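Local coordinates for protein serine-threonine phosphatase 2C (Toxoplasma gondii, PDB 2I44) that probably removes phosphate from serine and threonine residues of proteins, as a metal-dependent PP2C-family phosphatase, and holds two calcium ions in this crystal, at residues G153-S158 with R231-K236; G57-T62 with A136-V141; D23-T28 with R289-A294; M261-D266 with T314-F319. All coordinates share one frame; numbering follows the deposited sequence.

Contact 1. Residues G153-S158 with R231-K236; sequences GHLGDS and RAFGGK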
loop_
_atom_site.group_PDB
_atom_site.type_symbol
_atom_site.label_atom_id
_atom_site.label_comp_id
_atom_site.label_asym_id
_atom_site.label_seq_id
_atom_site.Cartn_x
_atom_site.Cartn_y
_atom_site.Cartn_z
ATOM N N GLY A 153 -3.539 5.825 2.488
ATOM C CA GLY A 153 -3.095 6.313 1.199
ATOM C C GLY A 153 -2.728 5.116 0.346
ATOM O O GLY A 153 -2.383 4.058 0.884
ATOM N N HIS A 154 -2.825 5.251 -0.973
ATOM C CA HIS A 154 -2.443 4.155 -1.851
ATOM C C HIS A 154 -2.237 4.541 -3.302
ATOM O O HIS A 154 -2.714 5.570 -3.778
ATOM C CB HIS A 154 -3.453 2.992 -1.778
ATOM C CG HIS A 154 -4.560 3.070 -2.785
ATOM N ND1 HIS A 154 -5.617 3.946 -2.666
ATOM C CD2 HIS A 154 -4.788 2.357 -3.914
ATOM C CE1 HIS A 154 -6.452 3.765 -3.673
ATOM N NE2 HIS A 154 -5.973 2.806 -4.445
ATOM N N LEU A 155 -1.501 3.682 -3.990
ATOM C CA LEU A 155 -1.201 3.825 -5.402
ATOM C C LEU A 155 -1.198 2.405 -5.946
ATOM O O LEU A 155 -0.478 1.548 -5.434
ATOM C CB LEU A 155 0.192 4.426 -5.619
ATOM C CG LEU A 155 0.472 5.892 -5.272
ATOM C CD1 LEU A 155 1.947 6.181 -5.521
ATOM C CD2 LEU A 155 -0.397 6.816 -6.123
ATOM N N GLY A 156 -2.006 2.138 -6.962
ATOM C CA GLY A 156 -1.988 0.804 -7.535
ATOM C C GLY A 156 -3.132 -0.117 -7.179
ATOM O O GLY A 156 -4.244 0.337 -6.934
ATOM N N ASP A 157 -2.857 -1.417 -7.140
ATOM C CA ASP A 157 -3.905 -2.375 -6.850
ATOM C C ASP A 157 -3.706 -3.238 -5.619
ATOM O O ASP A 157 -4.257 -4.329 -5.538
ATOM C CB ASP A 157 -4.170 -3.260 -8.067
ATOM C CG ASP A 157 -2.918 -3.922 -8.577
ATOM O OD1 ASP A 157 -1.924 -3.984 -7.823
ATOM O OD2 ASP A 157 -2.936 -4.392 -9.723
ATOM N N SER A 158 -2.897 -2.771 -4.674
ATOM C CA SER A 158 -2.748 -3.484 -3.408
ATOM C C SER A 158 -3.916 -2.884 -2.621
ATOM O O SER A 158 -4.378 -1.785 -2.950
ATOM C CB SER A 158 -1.422 -3.152 -2.722
ATOM O OG SER A 158 -0.343 -3.789 -3.374
ATOM N N ARG A 231 -1.403 3.977 -11.324
ATOM C CA ARG A 231 -0.710 4.843 -10.374
ATOM C C ARG A 231 0.295 3.975 -9.637
ATOM O O ARG A 231 0.007 2.818 -9.323
ATOM C CB ARG A 231 -1.699 5.492 -9.396
ATOM C CG ARG A 231 -2.785 6.301 -10.090
ATOM C CD ARG A 231 -3.471 7.265 -9.142
ATOM N NE ARG A 231 -4.698 7.815 -9.710
ATOM C CZ ARG A 231 -5.463 8.716 -9.102
ATOM N NH1 ARG A 231 -5.119 9.178 -7.904
ATOM N NH2 ARG A 231 -6.586 9.136 -9.682
ATOM N N ALA A 232 1.476 4.520 -9.377
ATOM C CA ALA A 232 2.507 3.748 -8.706
ATOM C C ALA A 232 3.786 4.517 -8.437
ATOM O O ALA A 232 3.987 5.635 -8.929
ATOM C CB ALA A 232 2.839 2.525 -9.549
ATOM N N PHE A 233 4.643 3.905 -7.628
ATOM C CA PHE A 233 5.949 4.469 -7.335
ATOM C C PHE A 233 6.838 3.934 -8.458
ATOM O O PHE A 233 6.657 2.806 -8.907
ATOM C CB PHE A 233 6.496 3.942 -6.013
ATOM C CG PHE A 233 5.983 4.655 -4.801
ATOM C CD1 PHE A 233 6.168 6.023 -4.653
ATOM C CD2 PHE A 233 5.365 3.945 -3.776
ATOM C CE1 PHE A 233 5.753 6.677 -3.507
ATOM C CE2 PHE A 233 4.942 4.591 -2.616
ATOM C CZ PHE A 233 5.138 5.962 -2.481
ATOM N N GLY A 234 7.795 4.731 -8.915
ATOM C CA GLY A 234 8.680 4.252 -9.960
ATOM C C GLY A 234 8.100 4.352 -11.358
ATOM O O GLY A 234 7.431 5.328 -11.683
ATOM N N GLY A 235 8.356 3.350 -12.192
ATOM C CA GLY A 235 7.855 3.395 -13.550
ATOM C C GLY A 235 8.406 4.624 -14.264
ATOM O O GLY A 235 7.677 5.329 -14.964
ATOM N N LYS A 236 9.702 4.874 -14.094
ATOM C CA LYS A 236 10.348 6.036 -14.711
ATOM C C LYS A 236 9.885 6.332 -16.137
ATOM O O LYS A 236 9.417 7.432 -16.427
ATOM C CB LYS A 236 11.876 5.876 -14.703
ATOM C CG LYS A 236 12.630 7.056 -15.332
ATOM C CD LYS A 236 14.144 6.955 -15.109
ATOM C CE LYS A 236 14.787 5.817 -15.891
ATOM N NZ LYS A 236 14.833 6.081 -17.354
#
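Leu155, the last residue of strand 149-155, lays its side chain against the chain that leads into strand 233-234, and three successive residues receive it. CB lies 3.9 Å from Ala232 CA, where the CA atoms of the two segments come nearest each other. A chi1 of -70° sets CG beside the backbone N and anti to the carbonyl carbon; beyond it the branch parts, and each methyl meets a different neighbour. CD2 meets Arg231 CB at 3.8 Å, and there the two side chains cross at about a right angle. CD1 passes Ala232 C at 3.8 Å and goes on to stand over the ring of Phe233. It lies 4.2 Å from the ring centroid and 3° off its normal, a CH-pi contact centred on one face.

Gly156 continues the approach with its backbone. Its N is 3.2 Å from Arg231 O, but the angle is poor for a hydrogen bond, and this N-H is bonded instead to His179 ND1. At its backbone angles (phi 104°) a CB would collide with the carbonyl O of Leu155, so the lack of a side chain fits here. The guanidinium group of Arg231 leads away from the contact to a salt bridge with Glu186. Helix 98-130 covers the apolar part, with Tyr117 against Leu155 and Leu124 against Phe233.

Both strands pair with strand 137-146 rather than with each other. Their meeting therefore rests on dispersion and the fit of one branched side chain to a ring face, while the Gly156 N-H and the Arg231 guanidinium are bonded outside the contact.

Contact 2. Residues G57-T62 with A136-V141; sequences GVFDGT and ASSTSV. With CA (calcium ion), chain E; CA (calcium ion), chain D.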
loop_
_atom_site.group_PDB
_atom_site.type_symbol
_atom_site.label_atom_id
_atom_site.label_comp_id
_atom_site.label_asym_id
_atom_site.label_seq_id
_atom_site.Cartn_x
_atom_site.Cartn_y
_atom_site.Cartn_z
ATOM N N GLY A 57 2.950 0.005 5.950
ATOM C CA GLY A 57 3.071 0.039 4.503
ATOM C C GLY A 57 3.441 -1.296 3.881
ATOM O O GLY A 57 4.273 -2.030 4.407
ATOM N N VAL A 58 2.801 -1.614 2.762
ATOM C CA VAL A 58 3.065 -2.843 2.034
ATOM C C VAL A 58 3.255 -2.432 0.579
ATOM O O VAL A 58 2.524 -1.579 0.071
ATOM C CB VAL A 58 1.887 -3.837 2.166
ATOM C CG1 VAL A 58 2.119 -5.049 1.271
ATOM C CG2 VAL A 58 1.744 -4.278 3.616
ATOM N N PHE A 59 4.225 -3.039 -0.098
ATOM C CA PHE A 59 4.515 -2.654 -1.477
ATOM C C PHE A 59 4.665 -3.814 -2.449
ATOM O O PHE A 59 5.516 -4.682 -2.260
ATOM C CB PHE A 59 5.799 -1.814 -1.487
ATOM C CG PHE A 59 5.849 -0.779 -0.399
ATOM C CD1 PHE A 59 5.191 0.439 -0.548
ATOM C CD2 PHE A 59 6.517 -1.041 0.796
ATOM C CE1 PHE A 59 5.192 1.379 0.476
ATOM C CE2 PHE A 59 6.526 -0.106 1.829
ATOM C CZ PHE A 59 5.860 1.108 1.666
ATOM N N ASP A 60 3.842 -3.824 -3.495
ATOM C CA ASP A 60 3.911 -4.882 -4.507
ATOM C C ASP A 60 4.752 -4.400 -5.689
ATOM O O ASP A 60 4.282 -3.639 -6.539
ATOM C CB ASP A 60 2.499 -5.262 -4.994
ATOM C CG ASP A 60 2.493 -6.486 -5.919
ATOM O OD1 ASP A 60 3.581 -6.946 -6.328
ATOM O OD2 ASP A 60 1.384 -6.982 -6.239
ATOM N N GLY A 61 6.002 -4.849 -5.742
ATOM C CA GLY A 61 6.868 -4.452 -6.833
ATOM C C GLY A 61 6.641 -5.278 -8.082
ATOM O O GLY A 61 6.069 -6.371 -8.022
ATOM N N THR A 62 7.070 -4.745 -9.218
ATOM C CA THR A 62 6.953 -5.433 -10.495
ATOM C C THR A 62 8.094 -4.955 -11.404
ATOM O O THR A 62 8.518 -3.800 -11.324
ATOM C CB THR A 62 5.590 -5.162 -11.166
ATOM O OG1 THR A 62 5.537 -5.828 -12.432
ATOM C CG2 THR A 62 5.387 -3.687 -11.381
ATOM N N ALA A 136 11.064 -0.330 -13.407
ATOM C CA ALA A 136 10.874 -0.834 -12.051
ATOM C C ALA A 136 9.802 0.022 -11.378
ATOM O O ALA A 136 9.942 1.244 -11.277
ATOM C CB ALA A 136 12.184 -0.770 -11.261
ATOM N N SER A 137 8.730 -0.630 -10.935
ATOM C CA SER A 137 7.612 0.047 -10.293
ATOM C C SER A 137 7.124 -0.707 -9.059
ATOM O O SER A 137 7.581 -1.815 -8.766
ATOM C CB SER A 137 6.436 0.169 -11.270
ATOM O OG SER A 137 6.809 0.798 -12.478
ATOM N N SER A 138 6.179 -0.099 -8.343
ATOM C CA SER A 138 5.606 -0.720 -7.158
ATOM C C SER A 138 4.277 -0.074 -6.773
ATOM O O SER A 138 4.080 1.140 -6.931
ATOM C CB SER A 138 6.582 -0.617 -5.974
ATOM O OG SER A 138 6.046 -1.205 -4.793
ATOM N N THR A 139 3.350 -0.890 -6.291
ATOM C CA THR A 139 2.080 -0.364 -5.827
ATOM C C THR A 139 2.387 0.054 -4.399
ATOM O O THR A 139 3.503 -0.143 -3.899
ATOM C CB THR A 139 1.005 -1.434 -5.697
ATOM O OG1 THR A 139 1.403 -2.341 -4.663
ATOM C CG2 THR A 139 0.801 -2.187 -7.001
ATOM N N SER A 140 1.383 0.607 -3.738
ATOM C CA SER A 140 1.527 1.007 -2.360
ATOM C C SER A 140 0.192 1.181 -1.652
ATOM O O SER A 140 -0.760 1.713 -2.219
ATOM C CB SER A 140 2.321 2.316 -2.267
ATOM O OG SER A 140 2.281 2.845 -0.952
ATOM N N VAL A 141 0.129 0.671 -0.428
ATOM C CA VAL A 141 -1.022 0.848 0.445
ATOM C C VAL A 141 -0.343 1.216 1.745
ATOM O O VAL A 141 0.483 0.455 2.252
ATOM C CB VAL A 141 -1.857 -0.435 0.693
ATOM C CG1 VAL A 141 -2.751 -0.702 -0.481
ATOM C CG2 VAL A 141 -0.949 -1.607 1.001
HETATM CA CA CA E . 4.639 -8.038 -7.929
HETATM CA CA CA D . 1.384 -9.070 -7.013
HETATM O O HOH W 1 1.974 -9.576 -4.825
HETATM O O HOH W 2 3.253 -9.596 -7.808
HETATM O O HOH W 3 0.718 -8.193 -8.601
HETATM O O HOH W 4 3.177 -7.246 -9.553
HETATM O O HOH W 5 6.270 -9.195 -9.007
#
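The two-calcium site of this PP2C phosphatase is built on an antiparallel strand pair in which Asp60 lies opposite Thr139. The Asp60 carboxylate bridges the metals: OD1 binds the chain E calcium at 2.2 Å, and OD2 the chain D calcium likewise. Gly61 O also holds the chain E ion at 2.2 Å, and water 2 joins both ions. Asp266 and Asp311 complete the protein ligands of the chain D calcium.

The second strand fixes the backbone behind this carboxylate. Thr139 N donates to Asp60 O at 2.9 Å from above the carbonyl plane, and Thr139 OG1 accepts from Asp60 N at 3.1 Å. That hydroxyl sits between its own backbone N and carbonyl carbon (chi1 65°), where it takes over a role usually played by a carbonyl; it is also bonded to Ser158 OG. Regular pairing resumes on both sides, with Thr62 N to Ser137 O at 3.0 Å and Val58 N to Val141 O at 3.1 Å. The Phe59 ring edge meets Thr139 O and Ser140 OG, the latter hydrogen-bonded to Tyr117 OH.

Strand 38-43 pairs with the other edge of strand 53-62, helix 66-80 packs on Phe59 and Ser138, and Val58 touches strand 313-320.

Contact 3. Residues D23-T28 with R289-A294; sequences DAAIFT and RNPAQA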
loop_
_atom_site.group_PDB
_atom_site.type_symbol
_atom_site.label_atom_id
_atom_site.label_comp_id
_atom_site.label_asym_id
_atom_site.label_seq_id
_atom_site.Cartn_x
_atom_site.Cartn_y
_atom_site.Cartn_z
ATOM N N ASP A 23 -1.983 -4.590 18.042
ATOM C CA ASP A 23 -1.155 -5.784 17.943
ATOM C C ASP A 23 -0.936 -5.966 16.445
ATOM O O ASP A 23 -1.847 -5.730 15.644
ATOM C CB ASP A 23 -1.866 -7.004 18.527
ATOM C CG ASP A 23 -2.253 -6.808 19.978
ATOM O OD1 ASP A 23 -1.488 -6.141 20.707
ATOM O OD2 ASP A 23 -3.317 -7.324 20.390
ATOM N N ALA A 24 0.266 -6.362 16.054
ATOM C CA ALA A 24 0.539 -6.522 14.640
ATOM C C ALA A 24 1.283 -7.791 14.302
ATOM O O ALA A 24 1.985 -8.368 15.134
ATOM C CB ALA A 24 1.313 -5.316 14.126
ATOM N N ALA A 25 1.115 -8.218 13.058
ATOM C CA ALA A 25 1.763 -9.413 12.547
ATOM C C ALA A 25 2.009 -9.178 11.068
ATOM O O ALA A 25 1.225 -8.496 10.406
ATOM C CB ALA A 25 0.868 -10.625 12.745
ATOM N N ILE A 26 3.102 -9.723 10.551
ATOM C CA ILE A 26 3.420 -9.559 9.139
ATOM C C ILE A 26 3.998 -10.862 8.633
ATOM O O ILE A 26 4.902 -11.418 9.249
ATOM C CB ILE A 26 4.479 -8.453 8.909
ATOM C CG1 ILE A 26 4.094 -7.177 9.660
ATOM C CG2 ILE A 26 4.601 -8.151 7.418
ATOM C CD1 ILE A 26 5.176 -6.112 9.623
ATOM N N PHE A 27 3.480 -11.346 7.511
ATOM C CA PHE A 27 3.972 -12.582 6.920
ATOM C C PHE A 27 4.002 -12.438 5.407
ATOM O O PHE A 27 3.125 -11.813 4.818
ATOM C CB PHE A 27 3.076 -13.763 7.296
ATOM C CG PHE A 27 3.700 -15.103 7.019
ATOM C CD1 PHE A 27 4.611 -15.658 7.916
ATOM C CD2 PHE A 27 3.408 -15.796 5.847
ATOM C CE1 PHE A 27 5.225 -16.889 7.652
ATOM C CE2 PHE A 27 4.016 -17.030 5.572
ATOM C CZ PHE A 27 4.926 -17.574 6.477
ATOM N N THR A 28 5.016 -13.019 4.781
ATOM C CA THR A 28 5.151 -12.951 3.336
ATOM C C THR A 28 5.612 -14.298 2.791
ATOM O O THR A 28 6.179 -15.110 3.516
ATOM C CB THR A 28 6.173 -11.860 2.925
ATOM O OG1 THR A 28 6.157 -11.703 1.502
ATOM C CG2 THR A 28 7.589 -12.241 3.381
ATOM N N ARG A 289 -3.363 -17.974 16.891
ATOM C CA ARG A 289 -2.500 -18.243 15.738
ATOM C C ARG A 289 -2.041 -16.949 15.064
ATOM O O ARG A 289 -2.633 -15.897 15.264
ATOM C CB ARG A 289 -3.225 -19.139 14.721
ATOM C CG ARG A 289 -3.379 -20.577 15.201
ATOM C CD ARG A 289 -4.091 -21.484 14.204
ATOM N NE ARG A 289 -5.508 -21.159 14.056
ATOM C CZ ARG A 289 -6.017 -20.472 13.038
ATOM N NH1 ARG A 289 -5.227 -20.031 12.066
ATOM N NH2 ARG A 289 -7.320 -20.229 12.986
ATOM N N ASN A 290 -0.972 -17.030 14.281
ATOM C CA ASN A 290 -0.443 -15.862 13.574
ATOM C C ASN A 290 -1.441 -15.443 12.483
ATOM O O ASN A 290 -1.526 -16.071 11.433
ATOM C CB ASN A 290 0.895 -16.213 12.934
ATOM C CG ASN A 290 1.599 -15.007 12.364
ATOM O OD1 ASN A 290 0.964 -14.100 11.826
ATOM N ND2 ASN A 290 2.924 -14.997 12.464
ATOM N N PRO A 291 -2.192 -14.356 12.712
ATOM C CA PRO A 291 -3.186 -13.870 11.747
ATOM C C PRO A 291 -2.655 -13.653 10.332
ATOM O O PRO A 291 -3.280 -14.060 9.357
ATOM C CB PRO A 291 -3.675 -12.567 12.381
ATOM C CG PRO A 291 -3.432 -12.787 13.850
ATOM C CD PRO A 291 -2.073 -13.423 13.842
ATOM N N ALA A 292 -1.503 -13.001 10.228
ATOM C CA ALA A 292 -0.901 -12.721 8.929
ATOM C C ALA A 292 -0.441 -14.007 8.255
ATOM O O ALA A 292 -0.560 -14.158 7.040
ATOM C CB ALA A 292 0.279 -11.757 9.087
ATOM N N GLN A 293 0.090 -14.936 9.039
ATOM C CA GLN A 293 0.544 -16.190 8.465
ATOM C C GLN A 293 -0.669 -16.995 8.026
ATOM O O GLN A 293 -0.642 -17.671 6.997
ATOM C CB GLN A 293 1.359 -16.984 9.483
ATOM C CG GLN A 293 1.916 -18.286 8.937
ATOM C CD GLN A 293 2.565 -19.120 10.016
ATOM O OE1 GLN A 293 1.938 -19.441 11.024
ATOM N NE2 GLN A 293 3.825 -19.475 9.816
ATOM N N ALA A 294 -1.737 -16.916 8.812
ATOM C CA ALA A 294 -2.958 -17.639 8.486
ATOM C C ALA A 294 -3.468 -17.168 7.124
ATOM O O ALA A 294 -3.836 -17.979 6.279
ATOM C CB ALA A 294 -4.013 -17.407 9.561
HETATM O O HOH W 6 5.247 -13.531 10.779
#
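Ala292 is the knob of this contact: its methyl enters the shallow hollow that strand 22-29 leaves between Ala25 and Phe27. Ala292 CB lies 3.9 Å from Ala25 CB and equally far from Phe27 CB, and it comes within 3.6 Å of the strand backbone at Phe27 N. On one flank, Ala25 CB fits against Asn290 OD1 and Pro291 CD.

On the other flank, a chi1 of -165° swings the Phe27 ring away from its own N and over the first helical turn, Phe27 CG lying 3.6 Å from Gln293 CA. The extended Gln293 chain then runs across one ring face, Gln293 CG 3.8 Å from the Phe27 centroid and 9° off the normal, a CH-pi contact. Its amide plane is turned 66° from the ring.

Asn290 is the N-cap of helix 291-305, its OD1 accepting from Gln293 N at 3.0 Å. Its ND2 donates to water 6, which in turn donates to Ile26 O, linking helix to strand.

The contact seats the start of helix 291-305, part of the helical layer of the PP2C sandwich, on the outer face of the sheet holding strands 22-29 and 313-320; helix 274-286 packs against Ala294, and strand 38-43 of the second sheet meets Ile26.

Contact 4. Residues M261-D266 with T314-F319; sequences MILATD and TAMTVF. With CA (calcium ion), chain D.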
loop_
_atom_site.group_PDB
_atom_site.type_symbol
_atom_site.label_atom_id
_atom_site.label_comp_id
_atom_site.label_asym_id
_atom_site.label_seq_id
_atom_site.Cartn_x
_atom_site.Cartn_y
_atom_site.Cartn_z
HETATM N N MSE A 261 -7.374 -4.145 10.772
HETATM C CA MSE A 261 -7.030 -3.550 9.493
HETATM C C MSE A 261 -6.049 -4.521 8.856
HETATM O O MSE A 261 -5.168 -5.056 9.536
HETATM C CB MSE A 261 -6.385 -2.174 9.706
HETATM C CG MSE A 261 -5.934 -1.478 8.428
HETATM SE SE MSE A 261 -5.271 0.323 8.768
HETATM C CE MSE A 261 -6.741 1.315 8.014
ATOM N N ILE A 262 -6.211 -4.766 7.560
ATOM C CA ILE A 262 -5.337 -5.691 6.854
ATOM C C ILE A 262 -4.754 -5.042 5.609
ATOM O O ILE A 262 -5.488 -4.661 4.693
ATOM C CB ILE A 262 -6.100 -6.970 6.417
ATOM C CG1 ILE A 262 -6.679 -7.683 7.641
ATOM C CG2 ILE A 262 -5.166 -7.901 5.648
ATOM C CD1 ILE A 262 -7.522 -8.899 7.298
ATOM N N LEU A 263 -3.435 -4.901 5.583
ATOM C CA LEU A 263 -2.768 -4.341 4.419
ATOM C C LEU A 263 -2.184 -5.546 3.692
ATOM O O LEU A 263 -1.498 -6.368 4.303
ATOM C CB LEU A 263 -1.652 -3.370 4.825
ATOM C CG LEU A 263 -2.050 -2.102 5.595
ATOM C CD1 LEU A 263 -2.184 -2.413 7.077
ATOM C CD2 LEU A 263 -0.996 -1.013 5.386
ATOM N N ALA A 264 -2.462 -5.665 2.398
ATOM C CA ALA A 264 -1.959 -6.800 1.638
ATOM C C ALA A 264 -1.854 -6.543 0.135
ATOM O O ALA A 264 -2.501 -5.647 -0.410
ATOM C CB ALA A 264 -2.849 -8.015 1.900
ATOM N N THR A 265 -1.029 -7.339 -0.532
ATOM C CA THR A 265 -0.856 -7.222 -1.976
ATOM C C THR A 265 -1.949 -8.023 -2.679
ATOM O O THR A 265 -2.690 -8.780 -2.029
ATOM C CB THR A 265 0.521 -7.752 -2.416
ATOM O OG1 THR A 265 0.677 -9.107 -1.987
ATOM C CG2 THR A 265 1.623 -6.913 -1.808
ATOM N N ASP A 266 -2.047 -7.865 -3.999
ATOM C CA ASP A 266 -3.060 -8.579 -4.763
ATOM C C ASP A 266 -2.811 -10.073 -4.713
ATOM O O ASP A 266 -3.665 -10.870 -5.093
ATOM C CB ASP A 266 -3.120 -8.081 -6.220
ATOM C CG ASP A 266 -1.826 -8.315 -6.998
ATOM O OD1 ASP A 266 -0.861 -8.884 -6.448
ATOM O OD2 ASP A 266 -1.781 -7.917 -8.178
ATOM N N THR A 314 1.759 -11.130 0.545
ATOM C CA THR A 314 2.178 -10.440 1.752
ATOM C C THR A 314 0.955 -9.915 2.480
ATOM O O THR A 314 0.071 -9.298 1.874
ATOM C CB THR A 314 3.116 -9.263 1.424
ATOM O OG1 THR A 314 4.344 -9.775 0.895
ATOM C CG2 THR A 314 3.415 -8.433 2.667
ATOM N N ALA A 315 0.909 -10.167 3.782
ATOM C CA ALA A 315 -0.201 -9.712 4.599
ATOM C C ALA A 315 0.319 -9.112 5.905
ATOM O O ALA A 315 1.222 -9.652 6.535
ATOM C CB ALA A 315 -1.150 -10.870 4.890
HETATM N N MSE A 316 -0.245 -7.973 6.280
HETATM C CA MSE A 316 0.124 -7.286 7.507
HETATM C C MSE A 316 -1.202 -7.075 8.226
HETATM O O MSE A 316 -2.090 -6.406 7.702
HETATM C CB MSE A 316 0.780 -5.932 7.187
HETATM C CG MSE A 316 1.253 -5.136 8.408
HETATM SE SE MSE A 316 2.026 -3.395 7.950
HETATM C CE MSE A 316 3.800 -3.986 7.475
ATOM N N THR A 317 -1.343 -7.669 9.407
ATOM C CA THR A 317 -2.567 -7.547 10.187
ATOM C C THR A 317 -2.385 -6.631 11.393
ATOM O O THR A 317 -1.405 -6.739 12.124
ATOM C CB THR A 317 -3.051 -8.934 10.679
ATOM O OG1 THR A 317 -1.964 -9.642 11.291
ATOM C CG2 THR A 317 -3.589 -9.754 9.513
ATOM N N VAL A 318 -3.339 -5.728 11.593
ATOM C CA VAL A 318 -3.285 -4.789 12.704
ATOM C C VAL A 318 -4.596 -4.846 13.487
ATOM O O VAL A 318 -5.662 -4.564 12.948
ATOM C CB VAL A 318 -3.066 -3.342 12.195
ATOM C CG1 VAL A 318 -2.965 -2.382 13.371
ATOM C CG2 VAL A 318 -1.808 -3.276 11.332
ATOM N N PHE A 319 -4.515 -5.221 14.758
ATOM C CA PHE A 319 -5.707 -5.305 15.596
ATOM C C PHE A 319 -5.697 -4.148 16.585
ATOM O O PHE A 319 -4.802 -4.043 17.423
ATOM C CB PHE A 319 -5.739 -6.641 16.349
ATOM C CG PHE A 319 -5.907 -7.841 15.454
ATOM C CD1 PHE A 319 -7.175 -8.340 15.164
ATOM C CD2 PHE A 319 -4.797 -8.457 14.883
ATOM C CE1 PHE A 319 -7.336 -9.433 14.319
ATOM C CE2 PHE A 319 -4.946 -9.555 14.035
ATOM C CZ PHE A 319 -6.215 -10.044 13.751
HETATM CA CA CA D . 1.384 -9.070 -7.013
HETATM O O HOH W 3 0.718 -8.193 -8.601
HETATM O O HOH W 1 1.974 -9.576 -4.825
HETATM O O HOH W 2 3.253 -9.596 -7.808
#
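Leu263 and Met316 face each other as a hydrogen-bonded antiparallel pair, with Leu263 N to Met316 O at 2.9 Å and Met316 N to Leu263 O at 2.8 Å. Met261 and Val318 repeat the pattern, Met261 N reaching Val318 O at 2.8 Å; both methionines are selenomethionine. The ladder ends in a longer bond, 3.3 Å from Thr265 N to Thr314 O. On the Leu263 and Met316 face, Leu263 CD1 and Val318 CG2 approach to 4.4 Å. On the other, Ile262 and Thr317 lie side by side, pointing the same way.

The strand leads to the metal: two residues beyond its end, Asp266 OD1 binds the chain D calcium at 2.3 Å, and OD2 accepts a hydrogen bond of 2.5 Å from water 3, a ligand of the same ion. Thr265 sits at the N-cap of the short helix 266-269. Its OG1 and Thr314 OG1 are both bonded to Asp38 OD2, which links the two strand ends beside the metal site; Thr314 OG1 is also hydrogen-bonded to Thr28 OG1.

Strands 159-166 and 22-29 pair with the outer edges of these two, Phe56 and Val58 of strand 53-62 press on Leu263, and helices 274-286 and 291-305 cover Ile262.

In the fold
The four contacts sample both layers of a beta sandwich and its outer cover. Contacts 1 and 2 share a sheet, with strand 137-146 beside both strands of contact 1; contacts 3 and 4 meet in the other, where strands 22-29 and 313-320 are neighbours. Contacts 1, 2 and 4 are buried, whereas contact 3, whose centre is about 17 Å from the centre of the chain, is partly buried. Backbone bonds dominate contacts 2 and 4, while apolar fit governs 1 and 3, where the meeting elements are not paired with each other. Contacts 2 and 4, one from each sheet, converge on the chain D calcium, where Asp60 OD2 and Asp266 OD1 are neighbouring ligands, 2.9 Å apart.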